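Local coordinates for DNA endonuclease I-HmuI (PDB 1U3E), which binds its DNA target as a single chain and cleaves it, probably as an intron-homing endonuclease with an HNH catalytic motif, at residues Gly8-Tyr13 with Gly43-Gly47; Ile34-His40 with Lys80-Leu84; Gln120-Val125 with Tyr135-Ala141. One frame throughout, in Å; residues are numbered along the deposited sequence.

Contact 1. Residues Gly8-Tyr13 with Gly43-Gly47; sequences GYEGHY and GLFKG. With nucleotides of chain A.
The phenol oxygen of Tyr13 is held by two groups: it accepts from the backbone, Phe45 N to Tyr13 OH being 2.8 Å and nearly straight at 169°, and donates to DNA, with Tyr13 OH 3.0 Å from OP2 of DA7 of chain A. The contact lies in the N-terminal NUMOD4 region, where the loop between strands 3-5 and 13-16 is laid against residues 44-46 of strand 41-46, one half of a two-stranded antiparallel ribbon with 49-54. Leu44 touches Tyr9 of the loop and Tyr13 at the start of strand 13-16. Its CD2 sits over the middle of one face of the Tyr13 ring, 3.8 Å from the centroid, while its CB lies over a face of Tyr9, towards the rim. The other face of Tyr9 carries the extended chain of Lys46, whose CD is 4.2 Å from that centroid, so the phenol is sandwiched between two aliphatic groups. Lys46 runs back across Tyr9, its first torsion (chi1 -166°) turning CG away from the backbone N, until its ammonium reaches the carbonyl of Gly8; the bond from Lys46 NZ to Gly8 O is weak. Within the loop, Tyr9 O accepts from both His12 N and Tyr13 N and so holds the turn closed. Ile6, in the loop after strand 3-5, and Leu30 of strand 29-30 also pack on Tyr13 and Leu44. Phe45 points toward DNA: C2' of DG6 of chain A lies over one face of its ring, and Phe45 CE1 comes within 3.7 Å of N7 of DA7 of chain A.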
# COMPACT_ATOMS: atom_id res chain seq x y z
N GLY D 8 16.18 23.16 -8.35
CA GLY D 8 15.16 23.21 -9.37
C GLY D 8 14.17 24.31 -9.14
O GLY D 8 13.23 24.47 -9.90
N TYR D 9 14.39 25.06 -8.06
CA TYR D 9 13.53 26.19 -7.70
C TYR D 9 14.36 27.30 -7.09
O TYR D 9 13.85 28.12 -6.34
CB TYR D 9 12.47 25.76 -6.69
CG TYR D 9 11.33 24.95 -7.27
CD1 TYR D 9 11.42 23.57 -7.42
CD2 TYR D 9 10.15 25.57 -7.68
CE1 TYR D 9 10.37 22.82 -7.95
CE2 TYR D 9 9.10 24.83 -8.21
CZ TYR D 9 9.21 23.46 -8.34
OH TYR D 9 8.16 22.73 -8.85
N GLU D 10 15.65 27.31 -7.40
CA GLU D 10 16.58 28.30 -6.89
C GLU D 10 16.09 29.72 -7.17
O GLU D 10 15.64 30.03 -8.28
CB GLU D 10 17.96 28.10 -7.51
CG GLU D 10 18.57 26.71 -7.36
CD GLU D 10 18.01 25.68 -8.35
OE1 GLU D 10 18.48 24.53 -8.33
OE2 GLU D 10 17.11 26.03 -9.13
N GLY D 11 16.19 30.59 -6.17
CA GLY D 11 15.74 31.96 -6.33
C GLY D 11 14.27 32.13 -6.02
O GLY D 11 13.78 33.25 -5.92
N HIS D 12 13.56 31.03 -5.86
CA HIS D 12 12.14 31.08 -5.57
C HIS D 12 11.82 30.60 -4.16
O HIS D 12 11.16 31.31 -3.39
CB HIS D 12 11.39 30.23 -6.59
CG HIS D 12 11.42 30.81 -7.96
ND1 HIS D 12 10.42 31.63 -8.44
CD2 HIS D 12 12.35 30.75 -8.94
CE1 HIS D 12 10.74 32.05 -9.65
NE2 HIS D 12 11.91 31.53 -9.98
N TYR D 13 12.29 29.41 -3.82
CA TYR D 13 12.06 28.86 -2.49
C TYR D 13 13.34 28.36 -1.85
O TYR D 13 14.36 28.18 -2.53
CB TYR D 13 11.06 27.73 -2.54
CG TYR D 13 9.73 28.01 -3.17
CD1 TYR D 13 9.56 27.93 -4.54
CD2 TYR D 13 8.62 28.32 -2.39
CE1 TYR D 13 8.30 28.12 -5.13
CE2 TYR D 13 7.36 28.51 -2.97
CZ TYR D 13 7.21 28.40 -4.33
OH TYR D 13 5.97 28.57 -4.90
N GLY D 43 3.08 23.11 -1.68
CA GLY D 43 3.09 23.24 -3.12
C GLY D 43 4.10 24.27 -3.58
O GLY D 43 4.10 25.41 -3.10
N LEU D 44 4.98 23.89 -4.50
CA LEU D 44 5.97 24.81 -5.00
C LEU D 44 5.60 25.17 -6.43
O LEU D 44 5.36 24.29 -7.26
CB LEU D 44 7.36 24.16 -4.96
CG LEU D 44 7.79 23.61 -3.60
CD1 LEU D 44 9.18 23.02 -3.70
CD2 LEU D 44 7.77 24.73 -2.57
N PHE D 45 5.56 26.47 -6.72
CA PHE D 45 5.21 26.94 -8.06
C PHE D 45 6.40 27.31 -8.92
O PHE D 45 7.33 27.99 -8.49
CB PHE D 45 4.25 28.12 -7.97
CG PHE D 45 2.82 27.71 -7.82
CD1 PHE D 45 2.36 27.18 -6.62
CD2 PHE D 45 1.94 27.85 -8.88
CE1 PHE D 45 1.03 26.78 -6.48
CE2 PHE D 45 0.61 27.45 -8.75
CZ PHE D 45 0.15 26.92 -7.55
N LYS D 46 6.33 26.87 -10.17
CA LYS D 46 7.38 27.09 -11.16
C LYS D 46 6.75 27.47 -12.50
O LYS D 46 6.11 26.64 -13.15
CB LYS D 46 8.19 25.80 -11.31
CG LYS D 46 9.51 25.91 -12.02
CD LYS D 46 10.17 24.53 -12.03
CE LYS D 46 11.62 24.58 -12.47
NZ LYS D 46 12.23 23.22 -12.48
N GLY D 47 6.91 28.73 -12.90
CA GLY D 47 6.35 29.18 -14.16
C GLY D 47 4.85 29.01 -14.24
O GLY D 47 4.33 28.28 -15.09
P DA A 7 3.44 30.64 -2.82
OP1 DA A 7 4.68 31.00 -2.10
OP2 DA A 7 3.39 29.39 -3.63
O5' DA A 7 2.25 30.59 -1.77
C5' DA A 7 1.68 31.80 -1.30
C4' DA A 7 0.50 31.54 -0.38
O4' DA A 7 -0.66 31.13 -1.15
C3' DA A 7 0.76 30.38 0.58
O3' DA A 7 -0.01 30.60 1.75
C2' DA A 7 0.26 29.18 -0.20
C1' DA A 7 -0.96 29.77 -0.89
N9 DA A 7 -1.44 29.15 -2.13
C8 DA A 7 -0.72 28.64 -3.18
N7 DA A 7 -1.47 28.19 -4.16
C5 DA A 7 -2.77 28.41 -3.72
C6 DA A 7 -4.05 28.16 -4.30
N6 DA A 7 -4.22 27.62 -5.51
N1 DA A 7 -5.14 28.50 -3.59
C2 DA A 7 -4.97 29.05 -2.38
N3 DA A 7 -3.84 29.34 -1.73
C4 DA A 7 -2.77 28.99 -2.46
P DG A 6 3.29 32.05 -9.41
OP1 DG A 6 4.70 32.49 -9.28
OP2 DG A 6 2.98 30.74 -10.04
O5' DG A 6 2.60 32.12 -7.97
C5' DG A 6 2.73 33.30 -7.18
C4' DG A 6 2.31 33.06 -5.75
O4' DG A 6 0.86 32.97 -5.67
C3' DG A 6 2.83 31.74 -5.15
O3' DG A 6 3.03 31.90 -3.74
C2' DG A 6 1.72 30.76 -5.50
C1' DG A 6 0.47 31.63 -5.35
N9 DG A 6 -0.68 31.26 -6.18
C8 DG A 6 -0.67 30.78 -7.46
N7 DG A 6 -1.86 30.51 -7.92
C5 DG A 6 -2.71 30.85 -6.88
C6 DG A 6 -4.13 30.77 -6.78
O6 DG A 6 -4.95 30.38 -7.64
N1 DG A 6 -4.58 31.20 -5.54
C2 DG A 6 -3.78 31.65 -4.53
N2 DG A 6 -4.40 32.03 -3.41
N3 DG A 6 -2.46 31.73 -4.60
C4 DG A 6 -2.00 31.31 -5.80

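Contact 2. Residues Ile34-His40 with Lys80-Leu84; sequences IPKDGYH and KDNNL. With nucleotides of chain C; nucleotides of chain B.
His40 and Asp81 meet across the two loops through a bond of 3.0 Å from His40 NE2 to Asp81 OD1. The carboxylate oxygen lies in the plane of the imidazole and is met on its anti side, with the two planes turned 45° apart. Behind this bond the packing is close: Lys80 O lies over one face of the His40 ring, and His32 ND1 hydrogen-bonds to His40 ND1, so both ring nitrogens are engaged. Next to it Lys80 lies across Tyr39, its CD over one ring face and 3.8 Å from the centroid, while its CB rests 3.4 Å from Gly38 O. A bend at the last torsion (chi4 -56°) turns the ammonium toward the DNA, leaving Lys80 NZ 3.7 Å from OP2 of DC21 of chain B. Tyr39 OH bonds to OP1 of DG1 of chain C at 3.1 Å. The looser margin is at Ile34 and Asp81, both exposed, where Ile34 CD1 only approaches Asp81 OD1, at 4.3 Å. At the other end Asp37 OD2 accepts from Tyr39 N, forming an Asx turn, and its OD1 pairs with Arg41. Here a NUMOD4 loop lies against the HNH, His-Me finger region, with the Tyr39 side chain about 7 Å from the manganese ion bound by Asp74 and Asn96.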
# COMPACT_ATOMS: atom_id res chain seq x y z
N ILE D 34 -1.30 18.85 6.37
CA ILE D 34 -1.21 17.57 7.07
C ILE D 34 -2.46 16.74 6.86
O ILE D 34 -3.32 16.67 7.73
CB ILE D 34 -1.00 17.77 8.57
CG1 ILE D 34 0.19 18.70 8.82
CG2 ILE D 34 -0.75 16.43 9.22
CD1 ILE D 34 0.55 18.84 10.28
N PRO D 35 -2.56 16.08 5.69
CA PRO D 35 -3.69 15.23 5.29
C PRO D 35 -4.00 14.12 6.28
O PRO D 35 -3.55 14.14 7.43
CB PRO D 35 -3.23 14.66 3.95
CG PRO D 35 -2.40 15.76 3.40
CD PRO D 35 -1.59 16.20 4.59
N LYS D 36 -4.78 13.14 5.82
CA LYS D 36 -5.15 12.02 6.66
C LYS D 36 -3.99 11.04 6.76
O LYS D 36 -3.81 10.41 7.80
CB LYS D 36 -6.40 11.32 6.11
CG LYS D 36 -7.64 12.20 6.15
CD LYS D 36 -8.94 11.41 6.07
CE LYS D 36 -10.13 12.31 6.40
NZ LYS D 36 -11.42 11.57 6.35
N ASP D 37 -3.21 10.91 5.69
CA ASP D 37 -2.07 9.99 5.74
C ASP D 37 -0.97 10.53 6.65
O ASP D 37 -0.01 9.83 6.95
CB ASP D 37 -1.53 9.67 4.33
CG ASP D 37 -0.92 10.86 3.61
OD1 ASP D 37 -0.66 10.75 2.40
OD2 ASP D 37 -0.71 11.90 4.27
N GLY D 38 -1.14 11.77 7.07
CA GLY D 38 -0.23 12.39 8.03
C GLY D 38 1.15 12.89 7.57
O GLY D 38 1.99 13.22 8.41
N TYR D 39 1.43 12.97 6.28
CA TYR D 39 2.71 13.50 5.84
C TYR D 39 2.63 14.96 5.46
O TYR D 39 1.76 15.33 4.67
CB TYR D 39 3.23 12.72 4.64
CG TYR D 39 3.54 11.31 4.96
CD1 TYR D 39 2.64 10.29 4.65
CD2 TYR D 39 4.72 10.97 5.63
CE1 TYR D 39 2.92 8.96 4.99
CE2 TYR D 39 5.00 9.65 5.98
CZ TYR D 39 4.09 8.65 5.65
OH TYR D 39 4.36 7.35 6.01
N HIS D 40 3.52 15.78 6.01
CA HIS D 40 3.50 17.21 5.65
C HIS D 40 3.89 17.52 4.23
O HIS D 40 5.01 17.22 3.79
CB HIS D 40 4.45 17.97 6.57
CG HIS D 40 4.18 17.76 8.05
ND1 HIS D 40 4.80 18.51 9.03
CD2 HIS D 40 3.37 16.89 8.69
CE1 HIS D 40 4.37 18.10 10.21
NE2 HIS D 40 3.51 17.12 10.03
N LYS D 80 5.80 11.39 12.16
CA LYS D 80 5.75 12.09 10.89
C LYS D 80 5.72 13.61 11.07
O LYS D 80 5.83 14.36 10.10
CB LYS D 80 4.53 11.68 10.07
CG LYS D 80 4.19 10.20 10.07
CD LYS D 80 3.13 9.91 9.00
CE LYS D 80 2.29 8.68 9.31
NZ LYS D 80 3.09 7.45 9.53
N ASP D 81 5.56 14.07 12.30
CA ASP D 81 5.53 15.50 12.54
C ASP D 81 6.95 15.98 12.82
O ASP D 81 7.24 17.18 12.77
CB ASP D 81 4.62 15.84 13.72
CG ASP D 81 3.20 15.36 13.51
OD1 ASP D 81 2.54 15.84 12.56
OD2 ASP D 81 2.75 14.49 14.29
N ASN D 82 7.83 15.04 13.14
CA ASN D 82 9.22 15.36 13.43
C ASN D 82 9.97 15.27 12.13
O ASN D 82 10.42 14.19 11.73
CB ASN D 82 9.80 14.37 14.43
CG ASN D 82 11.29 14.49 14.56
OD1 ASN D 82 11.85 15.54 14.25
ND2 ASN D 82 11.94 13.42 15.02
N ASN D 83 10.12 16.41 11.47
CA ASN D 83 10.80 16.42 10.19
C ASN D 83 12.19 17.05 10.22
O ASN D 83 12.65 17.61 9.23
CB ASN D 83 9.91 17.09 9.14
CG ASN D 83 8.63 16.32 8.89
OD1 ASN D 83 8.65 15.14 8.58
ND2 ASN D 83 7.50 16.99 9.02
N LEU D 84 12.88 16.95 11.37
CA LEU D 84 14.22 17.50 11.35
C LEU D 84 15.02 16.57 10.48
O LEU D 84 14.69 15.40 10.40
CB LEU D 84 14.91 17.52 12.74
CG LEU D 84 14.12 17.94 13.99
CD1 LEU D 84 15.07 18.24 15.13
CD2 LEU D 84 13.25 19.14 13.69
OP3 DG C 1 9.18 5.81 7.53
P DG C 1 8.31 6.80 6.79
OP1 DG C 1 7.01 7.06 7.50
OP2 DG C 1 9.07 8.02 6.36
O5' DG C 1 7.91 6.02 5.43
C5' DG C 1 7.34 6.74 4.32
C4' DG C 1 7.50 5.95 3.04
O4' DG C 1 6.43 5.01 2.97
C3' DG C 1 7.36 6.80 1.79
O3' DG C 1 8.63 7.16 1.28
C2' DG C 1 6.77 5.83 0.79
C1' DG C 1 5.96 4.88 1.64
N9 DG C 1 4.55 5.24 1.66
C8 DG C 1 3.81 5.64 2.75
N7 DG C 1 2.56 5.87 2.47
C5 DG C 1 2.47 5.62 1.11
C6 DG C 1 1.37 5.69 0.25
O6 DG C 1 0.21 6.01 0.52
N1 DG C 1 1.71 5.35 -1.05
C2 DG C 1 2.96 4.99 -1.47
N2 DG C 1 3.08 4.69 -2.77
N3 DG C 1 4.00 4.91 -0.67
C4 DG C 1 3.69 5.24 0.60
P DT C 2 8.82 8.62 0.69
OP1 DT C 2 10.25 8.78 0.33
OP2 DT C 2 8.28 9.54 1.72
O5' DT C 2 7.90 8.60 -0.63
C5' DT C 2 8.32 7.79 -1.75
C4' DT C 2 7.39 8.01 -2.93
O4' DT C 2 6.17 7.31 -2.65
C3' DT C 2 7.01 9.45 -3.23
O3' DT C 2 7.80 10.07 -4.21
C2' DT C 2 5.63 9.29 -3.81
C1' DT C 2 5.12 8.01 -3.26
N1 DT C 2 4.05 8.24 -2.32
C2 DT C 2 2.81 8.21 -2.88
O2 DT C 2 2.59 8.04 -4.07
N3 DT C 2 1.83 8.40 -1.97
C4 DT C 2 1.94 8.62 -0.63
O4 DT C 2 0.93 8.79 0.05
C5 DT C 2 3.28 8.63 -0.12
C7 DT C 2 3.50 8.84 1.34
C6 DT C 2 4.28 8.44 -0.99
P DC B 21 2.98 3.44 11.09
OP1 DC B 21 3.70 3.57 12.39
OP2 DC B 21 1.74 4.23 10.85
O5' DC B 21 4.02 3.82 9.95
C5' DC B 21 3.84 3.34 8.65
C4' DC B 21 5.12 2.74 8.13
O4' DC B 21 4.79 1.95 6.98
C3' DC B 21 6.17 3.74 7.66
O3' DC B 21 7.43 3.08 7.68
C2' DC B 21 5.73 3.98 6.22
C1' DC B 21 5.16 2.63 5.79
N1 DC B 21 3.94 2.74 4.98
C2 DC B 21 3.93 2.23 3.69
O2 DC B 21 4.96 1.68 3.26
N3 DC B 21 2.81 2.34 2.94
C4 DC B 21 1.72 2.93 3.44
N4 DC B 21 0.65 3.04 2.67
C5 DC B 21 1.70 3.45 4.77
C6 DC B 21 2.82 3.34 5.49

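Contact 3. Residues Gln120-Val125 with Tyr135-Ala141; sequences QKPIIV and YPSTKCA. With SR (strontium ion), chain L; nucleotides of chain A.
Ile123 is the main bump of this contact. Its CD1 drops into the hollow at the start of helix 138-145, lying 3.6 Å from Thr138 CA and 3.8 Å from Ala141 CB, while its CG2 meets the hydroxyl side of Thr138. CG1 stands between the backbone N and the carbonyl carbon (chi1 64°), which puts the methyl end beneath the helix, where Leu156 of helix 149-157 also packs on Ile123. Ala141 CB is a smaller knob on the same floor: it lies over one face of the Tyr135 ring, towards the rim. Within the two segments Ile123 and Tyr135 form an antiparallel hydrogen-bonded pair, with Ile123 N to Tyr135 O at 3.1 Å and Tyr135 N to Ile123 O at 2.9 Å. Beyond it the chains leave sheet geometry, and Pro122 rests on the carbonyl of Pro136 through a CA-H...O contact (Pro122 CA to Pro136 O 3.2 Å). Farther back, the Gln120 side chain leans alongside Ser137, its CB and CG on Ser137 CB.

Ser137 is the N-cap of the helix: its OG accepts from Cys140 N at 2.9 Å. The cap takes Cys140 N, while the amides of Thr138 and Lys139 are bonded to DNA. Thr138 N reaches OP1 of DA23 of chain A at 3.1 Å, and Lys139 N reaches OP2 of the same phosphate; Lys121 N adds a weak bond to OP1. Lys139 NZ extends to the next phosphate, 3.1 Å from OP2 of DA22 of chain A, and a strontium ion is held by Gln120 O together with Lys118 O. The chemistry thus points to a phosphate held by backbone amides at a helix N terminus, where the positive end of the helix dipole probably adds to the attraction, in a domain of the helix-turn-helix clan.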
# COMPACT_ATOMS: atom_id res chain seq x y z
N GLN D 120 -13.27 -17.10 -1.44
CA GLN D 120 -14.26 -18.10 -1.70
C GLN D 120 -15.02 -17.74 -2.95
O GLN D 120 -15.43 -16.59 -3.14
CB GLN D 120 -15.22 -18.23 -0.52
CG GLN D 120 -14.58 -18.65 0.77
CD GLN D 120 -15.60 -18.85 1.87
OE1 GLN D 120 -16.37 -19.81 1.84
NE2 GLN D 120 -15.62 -17.95 2.84
N LYS D 121 -15.20 -18.74 -3.80
CA LYS D 121 -15.94 -18.57 -5.03
C LYS D 121 -17.11 -19.51 -4.88
O LYS D 121 -16.92 -20.71 -4.68
CB LYS D 121 -15.09 -18.97 -6.23
CG LYS D 121 -13.94 -18.04 -6.53
CD LYS D 121 -12.96 -18.71 -7.45
CE LYS D 121 -11.90 -17.76 -7.94
NZ LYS D 121 -12.41 -16.89 -9.02
N PRO D 122 -18.35 -18.98 -4.92
CA PRO D 122 -19.56 -19.78 -4.79
C PRO D 122 -19.67 -20.69 -5.99
O PRO D 122 -19.45 -20.27 -7.12
CB PRO D 122 -20.66 -18.73 -4.77
CG PRO D 122 -20.00 -17.57 -4.13
CD PRO D 122 -18.68 -17.55 -4.85
N ILE D 123 -20.01 -21.94 -5.75
CA ILE D 123 -20.12 -22.92 -6.82
C ILE D 123 -21.48 -23.57 -6.78
O ILE D 123 -22.20 -23.49 -5.78
CB ILE D 123 -19.08 -24.02 -6.64
CG1 ILE D 123 -19.38 -24.78 -5.35
CG2 ILE D 123 -17.68 -23.43 -6.59
CD1 ILE D 123 -18.55 -25.99 -5.16
N ILE D 124 -21.84 -24.24 -7.86
CA ILE D 124 -23.11 -24.94 -7.93
C ILE D 124 -22.85 -26.43 -8.17
O ILE D 124 -22.15 -26.81 -9.11
CB ILE D 124 -24.00 -24.35 -9.03
CG1 ILE D 124 -24.50 -22.97 -8.60
CG2 ILE D 124 -25.19 -25.23 -9.29
CD1 ILE D 124 -25.23 -22.24 -9.68
N VAL D 125 -23.41 -27.27 -7.31
CA VAL D 125 -23.25 -28.71 -7.46
C VAL D 125 -24.45 -29.30 -8.18
O VAL D 125 -25.58 -28.86 -8.00
CB VAL D 125 -23.12 -29.41 -6.08
CG1 VAL D 125 -22.73 -30.86 -6.27
CG2 VAL D 125 -22.10 -28.70 -5.24
N TYR D 135 -23.22 -23.71 -3.09
CA TYR D 135 -22.44 -23.70 -1.86
C TYR D 135 -21.56 -22.48 -1.87
O TYR D 135 -21.23 -21.95 -2.93
CB TYR D 135 -21.57 -24.95 -1.73
CG TYR D 135 -22.34 -26.25 -1.57
CD1 TYR D 135 -22.95 -26.86 -2.66
CD2 TYR D 135 -22.44 -26.88 -0.33
CE1 TYR D 135 -23.62 -28.07 -2.53
CE2 TYR D 135 -23.11 -28.09 -0.18
CZ TYR D 135 -23.70 -28.68 -1.30
OH TYR D 135 -24.35 -29.90 -1.20
N PRO D 136 -21.17 -22.00 -0.68
CA PRO D 136 -20.32 -20.81 -0.55
C PRO D 136 -18.92 -20.95 -1.18
O PRO D 136 -18.42 -20.01 -1.79
CB PRO D 136 -20.26 -20.60 0.97
CG PRO D 136 -21.57 -21.17 1.45
CD PRO D 136 -21.66 -22.44 0.64
N SER D 137 -18.30 -22.11 -1.03
CA SER D 137 -16.97 -22.35 -1.59
C SER D 137 -16.80 -23.79 -2.04
O SER D 137 -17.58 -24.66 -1.66
CB SER D 137 -15.89 -22.02 -0.55
OG SER D 137 -16.01 -22.81 0.62
N THR D 138 -15.80 -24.05 -2.86
CA THR D 138 -15.56 -25.41 -3.30
C THR D 138 -15.26 -26.17 -2.04
O THR D 138 -15.72 -27.28 -1.85
CB THR D 138 -14.33 -25.52 -4.21
OG1 THR D 138 -14.58 -24.83 -5.44
CG2 THR D 138 -14.03 -26.98 -4.49
N LYS D 139 -14.48 -25.55 -1.16
CA LYS D 139 -14.11 -26.18 0.10
C LYS D 139 -15.33 -26.62 0.89
O LYS D 139 -15.45 -27.79 1.20
CB LYS D 139 -13.27 -25.23 0.96
CG LYS D 139 -12.91 -25.82 2.31
CD LYS D 139 -11.86 -25.02 3.06
CE LYS D 139 -11.49 -25.74 4.35
NZ LYS D 139 -10.40 -25.09 5.12
N CYS D 140 -16.21 -25.68 1.19
CA CYS D 140 -17.43 -25.96 1.95
C CYS D 140 -18.19 -27.16 1.38
O CYS D 140 -18.59 -28.06 2.12
CB CYS D 140 -18.34 -24.73 1.96
SG CYS D 140 -19.72 -24.83 3.14
N ALA D 141 -18.38 -27.18 0.07
CA ALA D 141 -19.07 -28.28 -0.57
C ALA D 141 -18.34 -29.60 -0.32
O ALA D 141 -18.90 -30.54 0.24
CB ALA D 141 -19.17 -28.03 -2.05
SR SR L . -15.11 -13.63 -3.61
P DA A 23 -12.57 -22.11 -2.41
OP1 DA A 23 -13.79 -21.71 -3.12
OP2 DA A 23 -12.47 -23.49 -1.84
O5' DA A 23 -11.33 -21.87 -3.38
C5' DA A 23 -11.00 -20.55 -3.80
C4' DA A 23 -10.06 -20.56 -4.99
O4' DA A 23 -8.72 -20.94 -4.61
C3' DA A 23 -10.46 -21.56 -6.07
O3' DA A 23 -10.01 -21.04 -7.33
C2' DA A 23 -9.70 -22.81 -5.66
C1' DA A 23 -8.40 -22.22 -5.15
N9 DA A 23 -7.61 -22.97 -4.17
C8 DA A 23 -8.03 -23.71 -3.10
N7 DA A 23 -7.05 -24.26 -2.43
C5 DA A 23 -5.91 -23.85 -3.10
C6 DA A 23 -4.54 -24.11 -2.90
N6 DA A 23 -4.07 -24.87 -1.91
N1 DA A 23 -3.67 -23.56 -3.76
C2 DA A 23 -4.14 -22.80 -4.75
N3 DA A 23 -5.39 -22.49 -5.04
C4 DA A 23 -6.24 -23.06 -4.17
P DA A 22 -9.58 -21.88 3.80
OP1 DA A 22 -10.74 -21.98 4.70
OP2 DA A 22 -8.62 -22.99 3.70
O5' DA A 22 -10.10 -21.57 2.33
C5' DA A 22 -10.78 -20.34 2.06
C4' DA A 22 -10.96 -20.14 0.58
O4' DA A 22 -9.67 -19.90 -0.03
C3' DA A 22 -11.51 -21.39 -0.11
O3' DA A 22 -12.32 -21.04 -1.24
C2' DA A 22 -10.25 -22.15 -0.48
C1' DA A 22 -9.27 -21.03 -0.80
N9 DA A 22 -7.88 -21.34 -0.46
C8 DA A 22 -7.42 -22.10 0.58
N7 DA A 22 -6.12 -22.23 0.61
C5 DA A 22 -5.69 -21.50 -0.49
C6 DA A 22 -4.40 -21.25 -1.02
N6 DA A 22 -3.27 -21.73 -0.49
N1 DA A 22 -4.31 -20.48 -2.12
C2 DA A 22 -5.45 -20.01 -2.66
N3 DA A 22 -6.71 -20.18 -2.26
C4 DA A 22 -6.76 -20.95 -1.16

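From the N terminus, the chain forms the loop of 8-13, crosses strands 13-16, 21-23 and 29-30, and returns along strand 41-46, where contact 1 closes a loop of 29 intervening residues. Segment 34-40 of contact 2 lies inside that loop, but its partner 80-84 comes well after it, so contacts 1 and 2 cross; their centres are 22 Å apart. Contact 1 works within the NUMOD4 region; contact 2, across 39 intervening residues, joins it to the HNH region. Helices 93-103 and 109-118 then lead away to contact 3, which closes a span of nine residues, the hairpin of strands 123-126 and 132-135, and brings the start of helix 138-145 against it. It follows in series.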